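2-polyprenyl-6-methoxyphenol hydroxylase-like FAD-dependent oxidoreductase (Streptomyces sp. NRRL 11266, PDB 6UI5) binds flavin-adenine dinucleotide and is probably a flavoprotein oxidoreductase related to the aromatic-ring hydroxylases. Local coordinates at residues M53-G58 against L407-I412. Sequence-based numbering, arbitrary orientation.
Sequences MLDQRG and LPKVQI
Asp55 and Lys409 meet through a single salt bridge, OD2 to NZ at 3.5 Å, without a hydrogen bond between the segments. The CE methylene of Lys409 follows at 3.8 Å from the same OD2, and the two side chains cross nearly at right angles. Lys409 extends with CG anti to its backbone N (chi1 173°), then bends at chi3 and chi4, which carries the ammonium across to the carboxylate although the CA atoms of Asp55 and Lys409 stay 10.0 Å apart. The stronger partner of Asp55 is Arg64, whose NH2 forms a salt bridge with OD1; Lys409 has a weak, long ion pair with Glu90.

Behind the acid, helix 48-55 ends in a Schellman motif: Gly58, at positive phi, is its C-prime residue, and the N-H of Gly58 bonds to Asp55 O, N to O 3.0 Å. On the other side, Lys409 centres an inverse gamma turn just before strand 411-414. The ion pair is a small polar contact, linking a helix end of the FAD binding domain with the loop leading into strand 411-414 of the C-terminal, thioredoxin-clan region. Two cations share one carboxylate, so Asp55 probably stays ionised and eases the closeness of Lys409 to Arg64, while the length of the Lys409 bridge is consistent with a mainly electrostatic link.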
ATOM      1  N   MET A  53       6.278 -14.771  23.345  1.00 42.71           N
ATOM      2  CA  MET A  53       6.124 -16.224  23.284  1.00 47.91           C
ATOM      3  C   MET A  53       7.203 -16.956  24.066  1.00 49.45           C
ATOM      4  O   MET A  53       6.944 -18.041  24.598  1.00 44.85           O
ATOM      5  CB  MET A  53       6.156 -16.709  21.840  1.00 50.49           C
ATOM      6  CG  MET A  53       4.932 -16.332  21.075  1.00 52.63           C
ATOM      7  SD  MET A  53       4.972 -17.094  19.470  1.00 59.11           S
ATOM      8  CE  MET A  53       5.741 -15.777  18.503  1.00 44.04           C
ATOM      9  N   LEU A  54       8.424 -16.407  24.117  1.00 48.35           N
ATOM     10  CA  LEU A  54       9.458 -17.037  24.932  1.00 57.05           C
ATOM     11  C   LEU A  54       9.260 -16.717  26.406  1.00 62.19           C
ATOM     12  O   LEU A  54       9.617 -17.532  27.265  1.00 55.33           O
ATOM     13  CB  LEU A  54      10.859 -16.603  24.486  1.00 50.44           C
ATOM     14  CG  LEU A  54      11.403 -16.926  23.093  1.00 49.52           C
ATOM     15  CD1 LEU A  54      12.699 -16.146  22.807  1.00 49.52           C
ATOM     16  CD2 LEU A  54      11.710 -18.384  22.992  1.00 41.29           C
ATOM     17  N   ASP A  55       8.687 -15.546  26.711  1.00 69.00           N
ATOM     18  CA  ASP A  55       8.390 -15.197  28.100  1.00 63.43           C
ATOM     19  C   ASP A  55       7.393 -16.173  28.708  1.00 58.09           C
ATOM     20  O   ASP A  55       7.505 -16.544  29.878  1.00 65.21           O
ATOM     21  CB  ASP A  55       7.853 -13.776  28.181  1.00 64.61           C
ATOM     22  CG  ASP A  55       8.829 -12.824  28.802  1.00 76.11           C
ATOM     23  OD1 ASP A  55       9.757 -13.296  29.501  1.00 86.48           O
ATOM     24  OD2 ASP A  55       8.656 -11.603  28.607  1.00 79.97           O
ATOM     25  N   GLN A  56       6.422 -16.615  27.914  1.00 50.45           N
ATOM     26  CA  GLN A  56       5.445 -17.601  28.352  1.00 42.38           C
ATOM     27  C   GLN A  56       6.077 -18.893  28.850  1.00 52.53           C
ATOM     28  O   GLN A  56       5.367 -19.716  29.447  1.00 52.53           O
ATOM     29  CB  GLN A  56       4.479 -17.877  27.187  1.00 47.09           C
ATOM     30  CG  GLN A  56       3.455 -16.740  27.015  1.00 48.72           C
ATOM     31  CD  GLN A  56       2.601 -16.898  25.795  1.00 51.19           C
ATOM     32  OE1 GLN A  56       1.968 -15.926  25.375  1.00 47.75           O
ATOM     33  NE2 GLN A  56       2.582 -18.122  25.188  1.00 42.53           N
ATOM     34  N   ARG A  57       7.385 -19.102  28.632  1.00 48.76           N
ATOM     35  CA  ARG A  57       8.013 -20.337  29.081  1.00 54.35           C
ATOM     36  C   ARG A  57       9.289 -20.054  29.868  1.00 59.41           C
ATOM     37  O   ARG A  57      10.147 -20.951  30.027  1.00 50.66           O
ATOM     38  CB  ARG A  57       8.264 -21.250  27.875  1.00 52.29           C
ATOM     39  CG  ARG A  57       7.009 -21.345  26.988  1.00 46.84           C
ATOM     40  CD  ARG A  57       6.145 -22.539  27.333  1.00 50.00           C
ATOM     41  NE  ARG A  57       4.988 -22.694  26.440  1.00 53.04           N
ATOM     42  CZ  ARG A  57       3.769 -22.269  26.742  1.00 56.01           C
ATOM     43  NH1 ARG A  57       3.547 -21.686  27.928  1.00 49.84           N
ATOM     44  NH2 ARG A  57       2.787 -22.473  25.862  1.00 34.61           N
ATOM     45  N   GLY A  58       9.421 -18.827  30.379  1.00 53.77           N
ATOM     46  CA  GLY A  58      10.584 -18.479  31.175  1.00 60.10           C
ATOM     47  C   GLY A  58      11.894 -18.431  30.419  1.00 64.30           C
ATOM     48  O   GLY A  58      12.954 -18.384  31.049  1.00 61.74           O
ATOM     49  N   LEU A 407      -1.673 -10.972  25.288  1.00 45.46           N
ATOM     50  CA  LEU A 407      -1.855  -9.732  26.015  1.00 48.08           C
ATOM     51  C   LEU A 407      -0.594  -8.849  26.014  1.00 67.80           C
ATOM     52  O   LEU A 407       0.528  -9.328  25.784  1.00 70.37           O
ATOM     53  CB  LEU A 407      -2.244 -10.058  27.447  1.00 46.12           C
ATOM     54  CG  LEU A 407      -3.677 -10.540  27.578  1.00 48.08           C
ATOM     55  CD1 LEU A 407      -3.849 -11.062  28.990  1.00 56.44           C
ATOM     56  CD2 LEU A 407      -4.632  -9.351  27.306  1.00 45.24           C
ATOM     57  N   PRO A 408      -0.760  -7.553  26.308  1.00 64.38           N
ATOM     58  CA  PRO A 408       0.399  -6.654  26.432  1.00 53.03           C
ATOM     59  C   PRO A 408       1.207  -6.887  27.702  1.00 57.13           C
ATOM     60  O   PRO A 408       0.756  -7.508  28.673  1.00 54.98           O
ATOM     61  CB  PRO A 408      -0.231  -5.254  26.446  1.00 62.21           C
ATOM     62  CG  PRO A 408      -1.637  -5.439  25.930  1.00 68.88           C
ATOM     63  CD  PRO A 408      -2.040  -6.816  26.335  1.00 67.89           C
ATOM     64  N   LYS A 409       2.432  -6.355  27.687  1.00 59.90           N
ATOM     65  CA  LYS A 409       3.375  -6.621  28.769  1.00 63.27           C
ATOM     66  C   LYS A 409       2.963  -5.823  29.997  1.00 61.13           C
ATOM     67  O   LYS A 409       3.371  -4.670  30.172  1.00 64.23           O
ATOM     68  CB  LYS A 409       4.813  -6.293  28.336  1.00 67.41           C
ATOM     69  CG  LYS A 409       5.856  -6.387  29.446  1.00 76.22           C
ATOM     70  CD  LYS A 409       7.285  -6.449  28.924  1.00 73.59           C
ATOM     71  CE  LYS A 409       7.709  -7.884  28.648  1.00 76.13           C
ATOM     72  NZ  LYS A 409       9.093  -8.177  29.184  1.00 73.34           N
ATOM     73  N   VAL A 410       2.125  -6.408  30.837  1.00 56.60           N
ATOM     74  CA  VAL A 410       1.647  -5.708  32.021  1.00 60.59           C
ATOM     75  C   VAL A 410       1.983  -6.556  33.226  1.00 53.83           C
ATOM     76  O   VAL A 410       2.038  -7.787  33.151  1.00 56.66           O
ATOM     77  CB  VAL A 410       0.122  -5.387  31.991  1.00 57.83           C
ATOM     78  CG1 VAL A 410      -0.187  -4.294  30.970  1.00 45.33           C
ATOM     79  CG2 VAL A 410      -0.719  -6.639  31.716  1.00 36.88           C
ATOM     80  N   GLN A 411       2.205  -5.880  34.343  1.00 64.81           N
ATOM     81  CA  GLN A 411       2.281  -6.551  35.630  1.00 69.20           C
ATOM     82  C   GLN A 411       0.907  -7.035  36.063  1.00 67.74           C
ATOM     83  O   GLN A 411      -0.093  -6.325  35.926  1.00 73.73           O
ATOM     84  CB  GLN A 411       2.831  -5.595  36.685  1.00 75.95           C
ATOM     85  CG  GLN A 411       4.297  -5.348  36.559  1.00 84.46           C
ATOM     86  CD  GLN A 411       5.064  -6.619  36.756  1.00 93.60           C
ATOM     87  OE1 GLN A 411       5.336  -7.342  35.798  1.00 93.75           O
ATOM     88  NE2 GLN A 411       5.403  -6.920  38.008  1.00 95.58           N
ATOM     89  N   ILE A 412       0.848  -8.240  36.610  1.00 61.43           N
ATOM     90  CA  ILE A 412      -0.333  -8.640  37.352  1.00 68.16           C
ATOM     91  C   ILE A 412       0.104  -9.077  38.740  1.00 72.89           C
ATOM     92  O   ILE A 412       1.017  -9.896  38.885  1.00 67.19           O
ATOM     93  CB  ILE A 412      -1.143  -9.729  36.625  1.00 67.51           C
ATOM     94  CG1 ILE A 412      -0.363 -11.001  36.506  1.00 55.79           C
ATOM     95  CG2 ILE A 412      -1.613  -9.246  35.240  1.00 70.47           C
ATOM     96  CD1 ILE A 412      -0.794 -11.975  37.488  1.00 56.68           C
TER